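Local atomic coordinates of N-acylhomoserine lactone dependent regulatory protein (Burkholderia cenocepacia, PDB entry 5L10), a protein that probably binds DNA as an N-acylhomoserine lactone-dependent LuxR-family transcription regulator, represented here by its autoinducer-binding domain. Residues Gly60-His68 against His107-Arg115; Asp5-Leu16 against Pro28-Leu36. All coordinates share one frame; numbering follows the deposited sequence.

Contact 1: residues Gly60-His68 against His107-Arg115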
ATOM      1  N   GLY A  60      -6.129 -15.920   8.550  1.00 28.21           N
ATOM      2  CA  GLY A  60      -6.204 -16.377   7.176  1.00 32.35           C
ATOM      3  C   GLY A  60      -7.065 -17.612   7.048  1.00 33.87           C
ATOM      4  O   GLY A  60      -7.504 -18.206   8.036  1.00 38.38           O
ATOM      5  N   ASN A  61      -7.307 -17.988   5.789  1.00 28.21           N
ATOM      6  CA  ASN A  61      -8.005 -19.223   5.458  1.00 28.89           C
ATOM      7  C   ASN A  61      -7.043 -20.344   5.076  1.00 28.55           C
ATOM      8  O   ASN A  61      -7.434 -21.277   4.368  1.00 36.08           O
ATOM      9  CB  ASN A  61      -9.020 -18.984   4.335  1.00 29.55           C
ATOM     10  CG  ASN A  61      -8.407 -18.336   3.109  1.00 28.95           C
ATOM     11  OD1 ASN A  61      -7.196 -18.383   2.901  1.00 28.23           O
ATOM     12  ND2 ASN A  61      -9.250 -17.725   2.284  1.00 29.68           N
ATOM     13  N   HIS A  62      -5.794 -20.260   5.528  1.00 29.44           N
ATOM     14  CA  HIS A  62      -4.793 -21.291   5.308  1.00 29.43           C
ATOM     15  C   HIS A  62      -5.183 -22.576   6.038  1.00 35.50           C
ATOM     16  O   HIS A  62      -6.053 -22.565   6.912  1.00 38.33           O
ATOM     17  CB  HIS A  62      -3.436 -20.795   5.798  1.00 30.19           C
ATOM     18  CG  HIS A  62      -3.457 -20.319   7.217  1.00 36.66           C
ATOM     19  ND1 HIS A  62      -3.926 -19.073   7.573  1.00 37.63           N
ATOM     20  CD2 HIS A  62      -3.092 -20.928   8.370  1.00 40.57           C
ATOM     21  CE1 HIS A  62      -3.839 -18.931   8.884  1.00 40.65           C
ATOM     22  NE2 HIS A  62      -3.335 -20.042   9.391  1.00 44.07           N
ATOM     23  N   PRO A  63      -4.552 -23.704   5.698  1.00 35.71           N
ATOM     24  CA  PRO A  63      -4.790 -24.933   6.463  1.00 34.73           C
ATOM     25  C   PRO A  63      -4.373 -24.764   7.914  1.00 37.07           C
ATOM     26  O   PRO A  63      -3.304 -24.230   8.216  1.00 37.61           O
ATOM     27  CB  PRO A  63      -3.916 -25.970   5.750  1.00 31.81           C
ATOM     28  CG  PRO A  63      -3.742 -25.436   4.384  1.00 31.81           C
ATOM     29  CD  PRO A  63      -3.676 -23.954   4.543  1.00 29.54           C
ATOM     30  N   ARG A  64      -5.235 -25.236   8.814  1.00 32.68           N
ATOM     31  CA  ARG A  64      -4.948 -25.116  10.238  1.00 45.99           C
ATOM     32  C   ARG A  64      -3.688 -25.887  10.614  1.00 47.19           C
ATOM     33  O   ARG A  64      -2.896 -25.428  11.444  1.00 49.19           O
ATOM     34  CB  ARG A  64      -6.146 -25.605  11.051  1.00 49.92           C
ATOM     35  CG  ARG A  64      -6.237 -25.003  12.438  1.00 63.68           C
ATOM     36  CD  ARG A  64      -7.632 -25.184  13.016  1.00 79.56           C
ATOM     37  NE  ARG A  64      -8.669 -25.046  11.994  1.00 89.55           N
ATOM     38  CZ  ARG A  64      -9.170 -23.885  11.579  1.00 95.09           C
ATOM     39  NH1 ARG A  64      -8.728 -22.745  12.096  1.00 96.97           N
ATOM     40  NH2 ARG A  64     -10.110 -23.863  10.644  1.00 95.43           N
ATOM     41  N   GLU A  65      -3.479 -27.056  10.004  1.00 46.01           N
ATOM     42  CA  GLU A  65      -2.309 -27.856  10.346  1.00 47.91           C
ATOM     43  C   GLU A  65      -1.015 -27.174   9.913  1.00 39.88           C
ATOM     44  O   GLU A  65       0.030 -27.377  10.543  1.00 40.01           O
ATOM     45  CB  GLU A  65      -2.428 -29.252   9.729  1.00 58.90           C
ATOM     46  CG  GLU A  65      -1.234 -30.172   9.978  1.00 68.98           C
ATOM     47  CD  GLU A  65      -1.100 -30.640  11.420  1.00 74.82           C
ATOM     48  OE1 GLU A  65      -2.025 -30.406  12.227  1.00 79.26           O
ATOM     49  OE2 GLU A  65      -0.058 -31.251  11.744  1.00 73.14           O
ATOM     50  N   TRP A  66      -1.060 -26.346   8.866  1.00 36.29           N
ATOM     51  CA  TRP A  66       0.135 -25.600   8.482  1.00 32.04           C
ATOM     52  C   TRP A  66       0.515 -24.586   9.551  1.00 44.86           C
ATOM     53  O   TRP A  66       1.687 -24.480   9.929  1.00 45.24           O
ATOM     54  CB  TRP A  66      -0.072 -24.896   7.144  1.00 38.96           C
ATOM     55  CG  TRP A  66       1.098 -24.030   6.772  1.00 39.75           C
ATOM     56  CD1 TRP A  66       2.305 -24.445   6.282  1.00 40.52           C
ATOM     57  CD2 TRP A  66       1.175 -22.601   6.865  1.00 39.68           C
ATOM     58  NE1 TRP A  66       3.125 -23.365   6.063  1.00 40.59           N
ATOM     59  CE2 TRP A  66       2.455 -22.222   6.411  1.00 43.28           C
ATOM     60  CE3 TRP A  66       0.286 -21.609   7.287  1.00 40.53           C
ATOM     61  CZ2 TRP A  66       2.867 -20.890   6.367  1.00 46.18           C
ATOM     62  CZ3 TRP A  66       0.698 -20.287   7.241  1.00 41.80           C
ATOM     63  CH2 TRP A  66       1.975 -19.941   6.784  1.00 44.38           C
ATOM     64  N   GLU A  67      -0.463 -23.817  10.040  1.00 37.76           N
ATOM     65  CA  GLU A  67      -0.175 -22.872  11.112  1.00 39.26           C
ATOM     66  C   GLU A  67       0.279 -23.597  12.372  1.00 42.44           C
ATOM     67  O   GLU A  67       1.200 -23.143  13.061  1.00 42.31           O
ATOM     68  CB  GLU A  67      -1.398 -22.005  11.407  1.00 38.37           C
ATOM     69  CG  GLU A  67      -1.165 -21.016  12.542  1.00 40.95           C
ATOM     70  CD  GLU A  67      -2.415 -20.253  12.936  1.00 46.61           C
ATOM     71  OE1 GLU A  67      -3.449 -20.392  12.247  1.00 46.34           O
ATOM     72  OE2 GLU A  67      -2.359 -19.508  13.938  1.00 50.33           O
ATOM     73  N   HIS A  68      -0.351 -24.735  12.683  1.00 40.97           N
ATOM     74  CA  HIS A  68       0.039 -25.505  13.861  1.00 42.66           C
ATOM     75  C   HIS A  68       1.508 -25.903  13.800  1.00 47.66           C
ATOM     76  O   HIS A  68       2.220 -25.833  14.809  1.00 54.63           O
ATOM     77  CB  HIS A  68      -0.844 -26.746  13.995  1.00 44.65           C
ATOM     78  CG  HIS A  68      -0.379 -27.710  15.043  1.00 53.11           C
ATOM     79  ND1 HIS A  68      -0.733 -27.597  16.371  1.00 59.58           N
ATOM     80  CD2 HIS A  68       0.411 -28.806  14.958  1.00 55.87           C
ATOM     81  CE1 HIS A  68      -0.182 -28.583  17.058  1.00 63.19           C
ATOM     82  NE2 HIS A  68       0.518 -29.330  16.224  1.00 61.48           N
ATOM     83  N   HIS A 107       9.464 -27.367   3.081  1.00 50.94           N
ATOM     84  CA  HIS A 107       8.948 -28.735   3.093  1.00 49.25           C
ATOM     85  C   HIS A 107       7.525 -28.778   3.635  1.00 44.30           C
ATOM     86  O   HIS A 107       6.623 -29.344   3.007  1.00 41.59           O
ATOM     87  CB  HIS A 107       9.876 -29.626   3.923  1.00 58.71           C
ATOM     88  CG  HIS A 107       9.295 -30.963   4.269  1.00 70.65           C
ATOM     89  ND1 HIS A 107       9.347 -32.042   3.412  1.00 79.91           N
ATOM     90  CD2 HIS A 107       8.666 -31.401   5.386  1.00 74.97           C
ATOM     91  CE1 HIS A 107       8.768 -33.084   3.983  1.00 83.69           C
ATOM     92  NE2 HIS A 107       8.346 -32.722   5.182  1.00 81.16           N
ATOM     93  N   ASP A 108       7.305 -28.164   4.798  1.00 45.97           N
ATOM     94  CA  ASP A 108       5.974 -28.146   5.394  1.00 44.41           C
ATOM     95  C   ASP A 108       5.003 -27.307   4.567  1.00 47.68           C
ATOM     96  O   ASP A 108       3.828 -27.664   4.430  1.00 52.00           O
ATOM     97  CB  ASP A 108       6.059 -27.626   6.828  1.00 40.58           C
ATOM     98  CG  ASP A 108       6.707 -28.620   7.768  1.00 50.42           C
ATOM     99  OD1 ASP A 108       6.374 -29.821   7.681  1.00 57.98           O
ATOM    100  OD2 ASP A 108       7.550 -28.207   8.591  1.00 53.77           O
ATOM    101  N   ALA A 109       5.477 -26.191   4.008  1.00 44.54           N
ATOM    102  CA  ALA A 109       4.624 -25.360   3.164  1.00 42.70           C
ATOM    103  C   ALA A 109       4.119 -26.139   1.954  1.00 43.62           C
ATOM    104  O   ALA A 109       2.915 -26.166   1.675  1.00 41.91           O
ATOM    105  CB  ALA A 109       5.388 -24.110   2.724  1.00 38.56           C
ATOM    106  N   ALA A 110       5.032 -26.790   1.227  1.00 44.57           N
ATOM    107  CA  ALA A 110       4.638 -27.569   0.058  1.00 43.20           C
ATOM    108  C   ALA A 110       3.692 -28.706   0.424  1.00 45.72           C
ATOM    109  O   ALA A 110       2.815 -29.064  -0.371  1.00 45.08           O
ATOM    110  CB  ALA A 110       5.881 -28.116  -0.645  1.00 42.12           C
ATOM    111  N   CYS A 111       3.843 -29.280   1.621  1.00 45.43           N
ATOM    112  CA  CYS A 111       3.005 -30.406   2.014  1.00 42.74           C
ATOM    113  C   CYS A 111       1.560 -30.004   2.281  1.00 42.26           C
ATOM    114  O   CYS A 111       0.691 -30.880   2.334  1.00 41.90           O
ATOM    115  CB  CYS A 111       3.580 -31.087   3.257  1.00 45.71           C
ATOM    116  SG  CYS A 111       5.075 -32.066   2.972  1.00 59.46           S
ATOM    117  N   PHE A 112       1.274 -28.710   2.448  1.00 43.02           N
ATOM    118  CA  PHE A 112      -0.065 -28.278   2.833  1.00 44.28           C
ATOM    119  C   PHE A 112      -0.627 -27.236   1.875  1.00 48.72           C
ATOM    120  O   PHE A 112      -1.508 -26.458   2.246  1.00 59.95           O
ATOM    121  CB  PHE A 112      -0.069 -27.751   4.268  1.00 47.22           C
ATOM    122  CG  PHE A 112       0.211 -28.808   5.289  1.00 56.58           C
ATOM    123  CD1 PHE A 112      -0.801 -29.631   5.745  1.00 59.08           C
ATOM    124  CD2 PHE A 112       1.492 -28.996   5.779  1.00 59.52           C
ATOM    125  CE1 PHE A 112      -0.545 -30.617   6.675  1.00 62.99           C
ATOM    126  CE2 PHE A 112       1.757 -29.977   6.713  1.00 62.48           C
ATOM    127  CZ  PHE A 112       0.737 -30.789   7.164  1.00 64.59           C
ATOM    128  N   GLY A 113      -0.142 -27.218   0.635  1.00 44.36           N
ATOM    129  CA  GLY A 113      -0.683 -26.345  -0.380  1.00 41.32           C
ATOM    130  C   GLY A 113      -0.106 -24.946  -0.413  1.00 41.99           C
ATOM    131  O   GLY A 113      -0.392 -24.200  -1.357  1.00 45.81           O
HETATM  132  N   MSE A 114       0.686 -24.561   0.583  1.00 40.42           N
HETATM  133  CA  MSE A 114       1.362 -23.268   0.560  1.00 36.21           C
HETATM  134  C   MSE A 114       2.506 -23.298  -0.447  1.00 35.66           C
HETATM  135  O   MSE A 114       3.673 -23.272  -0.060  1.00 46.80           O
HETATM  136  CB  MSE A 114       1.901 -22.911   1.947  1.00 42.73           C
HETATM  137  CG  MSE A 114       0.858 -22.820   3.053  1.00 50.35           C
HETATM  138 SE   MSE A 114      -0.275 -21.229   2.952  0.79 53.67          SE
HETATM  139  CE  MSE A 114      -1.836 -22.121   2.347  1.00 50.64           C
ATOM    140  N   ARG A 115       2.181 -23.341  -1.738  1.00 30.65           N
ATOM    141  CA  ARG A 115       3.165 -23.669  -2.763  1.00 34.72           C
ATOM    142  C   ARG A 115       3.598 -22.484  -3.615  1.00 32.26           C
ATOM    143  O   ARG A 115       4.800 -22.256  -3.779  1.00 31.84           O
ATOM    144  CB  ARG A 115       2.616 -24.791  -3.658  1.00 34.85           C
ATOM    145  CG  ARG A 115       2.395 -26.086  -2.896  1.00 39.85           C
ATOM    146  CD  ARG A 115       1.839 -27.200  -3.761  1.00 45.58           C
ATOM    147  NE  ARG A 115       1.766 -28.444  -2.998  1.00 50.35           N
ATOM    148  CZ  ARG A 115       1.419 -29.624  -3.501  1.00 48.71           C
ATOM    149  NH1 ARG A 115       1.101 -29.741  -4.783  1.00 53.97           N
ATOM    150  NH2 ARG A 115       1.391 -30.689  -2.714  1.00 44.10           N
TER

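Contact 2: residues Asp5-Leu16 against Pro28-Leu36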
ATOM      1  N   ASP A   5     -11.869  -8.319 -13.185  1.00 97.72           N
ATOM      2  CA  ASP A   5     -10.924  -8.135 -12.086  1.00 94.44           C
ATOM      3  C   ASP A   5     -11.139  -6.800 -11.383  1.00 83.57           C
ATOM      4  O   ASP A   5     -11.029  -6.712 -10.155  1.00 78.43           O
ATOM      5  CB  ASP A   5      -9.485  -8.238 -12.600  1.00101.63           C
ATOM      6  CG  ASP A   5      -9.188  -9.574 -13.261  1.00107.37           C
ATOM      7  OD1 ASP A   5     -10.045 -10.483 -13.198  1.00109.66           O
ATOM      8  OD2 ASP A   5      -8.089  -9.718 -13.838  1.00108.41           O
ATOM      9  N   LEU A   6     -11.443  -5.748 -12.146  1.00 78.81           N
ATOM     10  CA  LEU A   6     -11.676  -4.445 -11.533  1.00 70.78           C
ATOM     11  C   LEU A   6     -12.983  -4.418 -10.753  1.00 58.42           C
ATOM     12  O   LEU A   6     -13.083  -3.725  -9.733  1.00 56.72           O
ATOM     13  CB  LEU A   6     -11.664  -3.351 -12.600  1.00 78.05           C
ATOM     14  CG  LEU A   6     -11.829  -1.930 -12.060  1.00 82.53           C
ATOM     15  CD1 LEU A   6     -10.767  -1.621 -11.009  1.00 82.46           C
ATOM     16  CD2 LEU A   6     -11.781  -0.926 -13.192  1.00 81.35           C
ATOM     17  N   THR A   7     -13.993  -5.160 -11.212  1.00 51.36           N
ATOM     18  CA  THR A   7     -15.211  -5.314 -10.426  1.00 52.31           C
ATOM     19  C   THR A   7     -14.927  -6.046  -9.119  1.00 47.84           C
ATOM     20  O   THR A   7     -15.496  -5.711  -8.073  1.00 44.14           O
ATOM     21  CB  THR A   7     -16.265  -6.059 -11.246  1.00 58.59           C
ATOM     22  OG1 THR A   7     -16.568  -5.307 -12.429  1.00 62.53           O
ATOM     23  CG2 THR A   7     -17.541  -6.269 -10.437  1.00 41.01           C
ATOM     24  N   ILE A   8     -14.040  -7.044  -9.161  1.00 48.56           N
ATOM     25  CA  ILE A   8     -13.669  -7.779  -7.955  1.00 33.94           C
ATOM     26  C   ILE A   8     -13.161  -6.819  -6.889  1.00 33.93           C
ATOM     27  O   ILE A   8     -13.559  -6.888  -5.719  1.00 33.54           O
ATOM     28  CB  ILE A   8     -12.619  -8.857  -8.287  1.00 34.88           C
ATOM     29  CG1 ILE A   8     -13.226  -9.943  -9.176  1.00 45.36           C
ATOM     30  CG2 ILE A   8     -12.049  -9.464  -7.016  1.00 33.87           C
ATOM     31  CD1 ILE A   8     -12.196 -10.830  -9.840  1.00 40.22           C
ATOM     32  N   LEU A   9     -12.281  -5.898  -7.282  1.00 33.31           N
ATOM     33  CA  LEU A   9     -11.715  -4.963  -6.317  1.00 31.84           C
ATOM     34  C   LEU A   9     -12.721  -3.895  -5.913  1.00 31.13           C
ATOM     35  O   LEU A   9     -12.719  -3.450  -4.759  1.00 31.47           O
ATOM     36  CB  LEU A   9     -10.456  -4.326  -6.893  1.00 28.70           C
ATOM     37  CG  LEU A   9      -9.369  -5.336  -7.245  1.00 29.56           C
ATOM     38  CD1 LEU A   9      -8.310  -4.681  -8.109  1.00 34.60           C
ATOM     39  CD2 LEU A   9      -8.759  -5.893  -5.981  1.00 27.27           C
ATOM     40  N   HIS A  10     -13.587  -3.477  -6.838  1.00 28.71           N
ATOM     41  CA  HIS A  10     -14.622  -2.512  -6.487  1.00 29.23           C
ATOM     42  C   HIS A  10     -15.511  -3.051  -5.371  1.00 33.29           C
ATOM     43  O   HIS A  10     -15.776  -2.354  -4.385  1.00 37.56           O
ATOM     44  CB  HIS A  10     -15.447  -2.143  -7.721  1.00 37.50           C
ATOM     45  CG  HIS A  10     -16.432  -1.038  -7.484  1.00 50.04           C
ATOM     46  ND1 HIS A  10     -16.177   0.276  -7.820  1.00 56.77           N
ATOM     47  CD2 HIS A  10     -17.675  -1.052  -6.947  1.00 58.47           C
ATOM     48  CE1 HIS A  10     -17.220   1.022  -7.498  1.00 57.86           C
ATOM     49  NE2 HIS A  10     -18.142   0.240  -6.966  1.00 61.00           N
ATOM     50  N   ASP A  11     -15.962  -4.306  -5.490  1.00 31.50           N
ATOM     51  CA  ASP A  11     -16.822  -4.865  -4.448  1.00 33.70           C
ATOM     52  C   ASP A  11     -16.065  -5.049  -3.140  1.00 32.87           C
ATOM     53  O   ASP A  11     -16.654  -4.924  -2.060  1.00 30.51           O
ATOM     54  CB  ASP A  11     -17.425  -6.202  -4.892  1.00 39.73           C
ATOM     55  CG  ASP A  11     -18.382  -6.061  -6.060  1.00 52.52           C
ATOM     56  OD1 ASP A  11     -19.435  -6.735  -6.061  1.00 63.73           O
ATOM     57  OD2 ASP A  11     -18.079  -5.289  -6.989  1.00 58.44           O
ATOM     58  N   CYS A  12     -14.766  -5.342  -3.221  1.00 33.05           N
ATOM     59  CA  CYS A  12     -13.955  -5.501  -2.020  1.00 27.17           C
ATOM     60  C   CYS A  12     -13.864  -4.192  -1.248  1.00 29.29           C
ATOM     61  O   CYS A  12     -14.088  -4.160  -0.032  1.00 30.78           O
ATOM     62  CB  CYS A  12     -12.558  -6.001  -2.397  1.00 26.09           C
ATOM     63  SG  CYS A  12     -11.467  -6.336  -0.988  1.00 30.69           S
ATOM     64  N   PHE A  13     -13.544  -3.097  -1.941  1.00 28.99           N
ATOM     65  CA  PHE A  13     -13.314  -1.836  -1.247  1.00 35.29           C
ATOM     66  C   PHE A  13     -14.600  -1.249  -0.684  1.00 37.69           C
ATOM     67  O   PHE A  13     -14.567  -0.583   0.355  1.00 40.46           O
ATOM     68  CB  PHE A  13     -12.621  -0.846  -2.179  1.00 25.05           C
ATOM     69  CG  PHE A  13     -11.135  -1.017  -2.219  1.00 35.30           C
ATOM     70  CD1 PHE A  13     -10.311  -0.226  -1.433  1.00 30.09           C
ATOM     71  CD2 PHE A  13     -10.560  -2.000  -3.005  1.00 24.12           C
ATOM     72  CE1 PHE A  13      -8.939  -0.397  -1.454  1.00 24.57           C
ATOM     73  CE2 PHE A  13      -9.194  -2.173  -3.027  1.00 23.99           C
ATOM     74  CZ  PHE A  13      -8.382  -1.371  -2.254  1.00 24.01           C
ATOM     75  N   ASP A  14     -15.737  -1.486  -1.336  1.00 35.17           N
ATOM     76  CA  ASP A  14     -16.995  -1.040  -0.753  1.00 36.27           C
ATOM     77  C   ASP A  14     -17.308  -1.815   0.520  1.00 35.65           C
ATOM     78  O   ASP A  14     -17.776  -1.233   1.505  1.00 39.50           O
ATOM     79  CB  ASP A  14     -18.127  -1.173  -1.769  1.00 51.13           C
ATOM     80  CG  ASP A  14     -18.386   0.120  -2.520  1.00 73.05           C
ATOM     81  OD1 ASP A  14     -17.444   0.930  -2.664  1.00 80.42           O
ATOM     82  OD2 ASP A  14     -19.536   0.331  -2.961  1.00 83.22           O
ATOM     83  N   ALA A  15     -17.042  -3.123   0.526  1.00 38.45           N
ATOM     84  CA  ALA A  15     -17.231  -3.905   1.742  1.00 29.78           C
ATOM     85  C   ALA A  15     -16.292  -3.447   2.850  1.00 29.76           C
ATOM     86  O   ALA A  15     -16.651  -3.499   4.030  1.00 31.94           O
ATOM     87  CB  ALA A  15     -17.027  -5.391   1.450  1.00 29.96           C
ATOM     88  N   LEU A  16     -15.094  -2.982   2.489  1.00 28.83           N
ATOM     89  CA  LEU A  16     -14.139  -2.530   3.491  1.00 27.95           C
ATOM     90  C   LEU A  16     -14.534  -1.198   4.110  1.00 29.91           C
ATOM     91  O   LEU A  16     -14.005  -0.844   5.168  1.00 38.30           O
ATOM     92  CB  LEU A  16     -12.740  -2.430   2.879  1.00 27.63           C
ATOM     93  CG  LEU A  16     -12.096  -3.763   2.487  1.00 27.03           C
ATOM     94  CD1 LEU A  16     -10.709  -3.546   1.920  1.00 22.62           C
ATOM     95  CD2 LEU A  16     -12.048  -4.707   3.674  1.00 24.38           C
ATOM     96  N   PRO A  28     -13.765  -9.804   2.959  1.00 32.01           N
ATOM     97  CA  PRO A  28     -13.675  -9.124   1.652  1.00 25.41           C
ATOM     98  C   PRO A  28     -12.340  -9.326   0.960  1.00 24.89           C
ATOM     99  O   PRO A  28     -12.307  -9.570  -0.254  1.00 30.59           O
ATOM    100  CB  PRO A  28     -13.909  -7.649   2.005  1.00 24.07           C
ATOM    101  CG  PRO A  28     -14.708  -7.685   3.231  1.00 30.11           C
ATOM    102  CD  PRO A  28     -14.187  -8.857   4.010  1.00 34.91           C
ATOM    103  N   ILE A  29     -11.231  -9.234   1.696  1.00 19.83           N
ATOM    104  CA  ILE A  29      -9.919  -9.381   1.076  1.00 23.03           C
ATOM    105  C   ILE A  29      -9.701 -10.821   0.626  1.00 28.80           C
ATOM    106  O   ILE A  29      -9.136 -11.072  -0.446  1.00 27.49           O
ATOM    107  CB  ILE A  29      -8.816  -8.913   2.043  1.00 24.30           C
ATOM    108  CG1 ILE A  29      -9.042  -7.452   2.444  1.00 23.76           C
ATOM    109  CG2 ILE A  29      -7.447  -9.084   1.413  1.00 19.84           C
ATOM    110  CD1 ILE A  29      -8.089  -6.956   3.508  1.00 23.41           C
ATOM    111  N   ALA A  30     -10.150 -11.788   1.428  1.00 32.98           N
ATOM    112  CA  ALA A  30     -10.003 -13.189   1.047  1.00 30.73           C
ATOM    113  C   ALA A  30     -10.893 -13.537  -0.141  1.00 29.20           C
ATOM    114  O   ALA A  30     -10.489 -14.309  -1.020  1.00 24.68           O
ATOM    115  CB  ALA A  30     -10.314 -14.091   2.240  1.00 14.84           C
ATOM    116  N   ALA A  31     -12.105 -12.978  -0.190  1.00 29.56           N
ATOM    117  CA  ALA A  31     -12.985 -13.233  -1.325  1.00 15.75           C
ATOM    118  C   ALA A  31     -12.410 -12.650  -2.611  1.00 33.02           C
ATOM    119  O   ALA A  31     -12.519 -13.264  -3.680  1.00 37.15           O
ATOM    120  CB  ALA A  31     -14.379 -12.673  -1.049  1.00 16.52           C
ATOM    121  N   ALA A  32     -11.783 -11.474  -2.528  1.00 25.76           N
ATOM    122  CA  ALA A  32     -11.163 -10.890  -3.714  1.00 23.17           C
ATOM    123  C   ALA A  32      -9.964 -11.715  -4.171  1.00 25.67           C
ATOM    124  O   ALA A  32      -9.812 -11.990  -5.367  1.00 21.23           O
ATOM    125  CB  ALA A  32     -10.750  -9.445  -3.436  1.00 16.91           C
ATOM    126  N   ALA A  33      -9.107 -12.120  -3.229  1.00 26.43           N
ATOM    127  CA  ALA A  33      -7.962 -12.952  -3.584  1.00 26.16           C
ATOM    128  C   ALA A  33      -8.410 -14.263  -4.221  1.00 32.88           C
ATOM    129  O   ALA A  33      -7.814 -14.720  -5.205  1.00 31.10           O
ATOM    130  CB  ALA A  33      -7.105 -13.215  -2.347  1.00 18.59           C
ATOM    131  N   ALA A  34      -9.463 -14.881  -3.676  1.00 31.25           N
ATOM    132  CA  ALA A  34      -9.987 -16.106  -4.272  1.00 29.54           C
ATOM    133  C   ALA A  34     -10.449 -15.866  -5.702  1.00 30.23           C
ATOM    134  O   ALA A  34     -10.171 -16.673  -6.596  1.00 30.51           O
ATOM    135  CB  ALA A  34     -11.134 -16.657  -3.426  1.00 18.15           C
ATOM    136  N   ALA A  35     -11.143 -14.751  -5.939  1.00 30.29           N
ATOM    137  CA  ALA A  35     -11.606 -14.435  -7.286  1.00 32.31           C
ATOM    138  C   ALA A  35     -10.445 -14.206  -8.244  1.00 32.11           C
ATOM    139  O   ALA A  35     -10.595 -14.406  -9.454  1.00 37.54           O
ATOM    140  CB  ALA A  35     -12.517 -13.210  -7.252  1.00 18.70           C
ATOM    141  N   LEU A  36      -9.291 -13.787  -7.729  1.00 34.47           N
ATOM    142  CA  LEU A  36      -8.099 -13.610  -8.544  1.00 32.23           C
ATOM    143  C   LEU A  36      -7.327 -14.906  -8.751  1.00 36.29           C
ATOM    144  O   LEU A  36      -6.288 -14.887  -9.420  1.00 41.93           O
ATOM    145  CB  LEU A  36      -7.178 -12.562  -7.911  1.00 31.96           C
ATOM    146  CG  LEU A  36      -7.721 -11.135  -7.832  1.00 29.62           C
ATOM    147  CD1 LEU A  36      -6.752 -10.230  -7.090  1.00 24.80           C
ATOM    148  CD2 LEU A  36      -7.990 -10.602  -9.229  1.00 29.37           C
TER

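Contact 1: residues Gly60-His68 against His107-Arg115
One face of the W66 indole is occupied by M114, modelled as selenomethionine, in a Met-aromatic contact on one side of the antiparallel sheet in the alpha-beta-alpha sandwich that forms the autoinducer-binding domain of this LuxR-family protein. M114 CG stands over the five-membered ring, 3.7 Å from its centroid and 4° off the normal; SE lies over the six-membered ring, 4.3 Å from that centroid. The selenomethionine chain therefore runs across the indole, bent at chi2 (-73°) and again at chi3. At the indole edge, near its plane, lie D108 O and the CD2 of H62. The F112 ring also has D108 O at its edge. E65 comes to the F112 ring obliquely, its CG 3.4 Å from F112 CE1, with the carboxylate and ring planes 49° apart. W66 CB and F112 CB pack at 4.1 Å, and A109 adds its CA 3.8 Å from W66 NE1. No hydrogen bond links the segments, and the contact is essentially apolar. H62 NE2 donates to E67 OE1 (2.9 Å), holding the imidazole beside helix 64-72, while D108 forms a salt bridge with R69 of that same helix. Thus the start of helix 64-72 meets the end of helix 103-111 and the loop after it, while H62, P63 and M114 also touch strand 40-46. W66, whose ring also meets Y70, probably lines the lactone pocket, as the equivalent tryptophan of LuxR-family relatives does. P63, at the N-cap position, turns CD toward the end of the M114 chain, 3.4 Å from M114 CE, and its CG lies 3.3 Å from F112 O.

Contact 2: residues Asp5-Leu16 against Pro28-Leu36
P28 O accepts the backbone N-H of A32 at 3.0 Å and has C12 SG, from the other helix, 3.4 Å away. The thiol arrives there because SG is anti to the backbone N of C12 (chi1 -177°), which carries it across to the first turn of segment 28-36, where it also packs on A32 CB at 4.0 Å. This is an antiparallel pair of helices joined by a short connection: the axes of 5-16 and 28-35 approach to 9.1 Å, with their N-to-C directions 174° apart. The alanine-rich face of 28-35 offers small side chains, against which I8 and C12 of helix 5-16 pack. I8 uses two branches: CG2 rests on A32 CB at 3.8 Å, and CD1 reaches A35 CB at 3.5 Å, with L36 CD2 a little farther off. At the other end, P28 presents its ring to two residues of helix 5-16, with CG 3.7 Å from A15 CB and CB 3.9 Å from L16 CD2; the L16 chain lies slantwise to the ring. The helix is kinked at this proline, whose N makes no bond to the preceding turn. L16 CD2 also brushes I29 CG1, extending the apolar seam. The pair lies against the long helix 143-169: L16 and F13 touch A159, F13 also meets S155, and A32 packs on L156. Helix 5-16 additionally faces the second subunit, where L9 packs on A151 and F13 on A154 of that neighbouring chain.

Overall arrangement
Contact 1 and contact 2 follow one another along the chain, with centres 23 Å apart, and belong to two helical layers separated by the antiparallel sheet. They meet where N61 ND2 lies 3.8 Å from A30 CB, in plain packing; N61 is also hydrogen-bonded to C41 of strand 40-46, which ties this junction to the sheet. Contact 1 probably borders the ligand pocket, as in relatives; a glycerol, probably from the crystallisation liquor, lies about 4 Å from the W66 side chain. Contact 2 instead borders helix 143-169 and the second subunit, so one layer probably faces the ligand, while the other meets the second subunit.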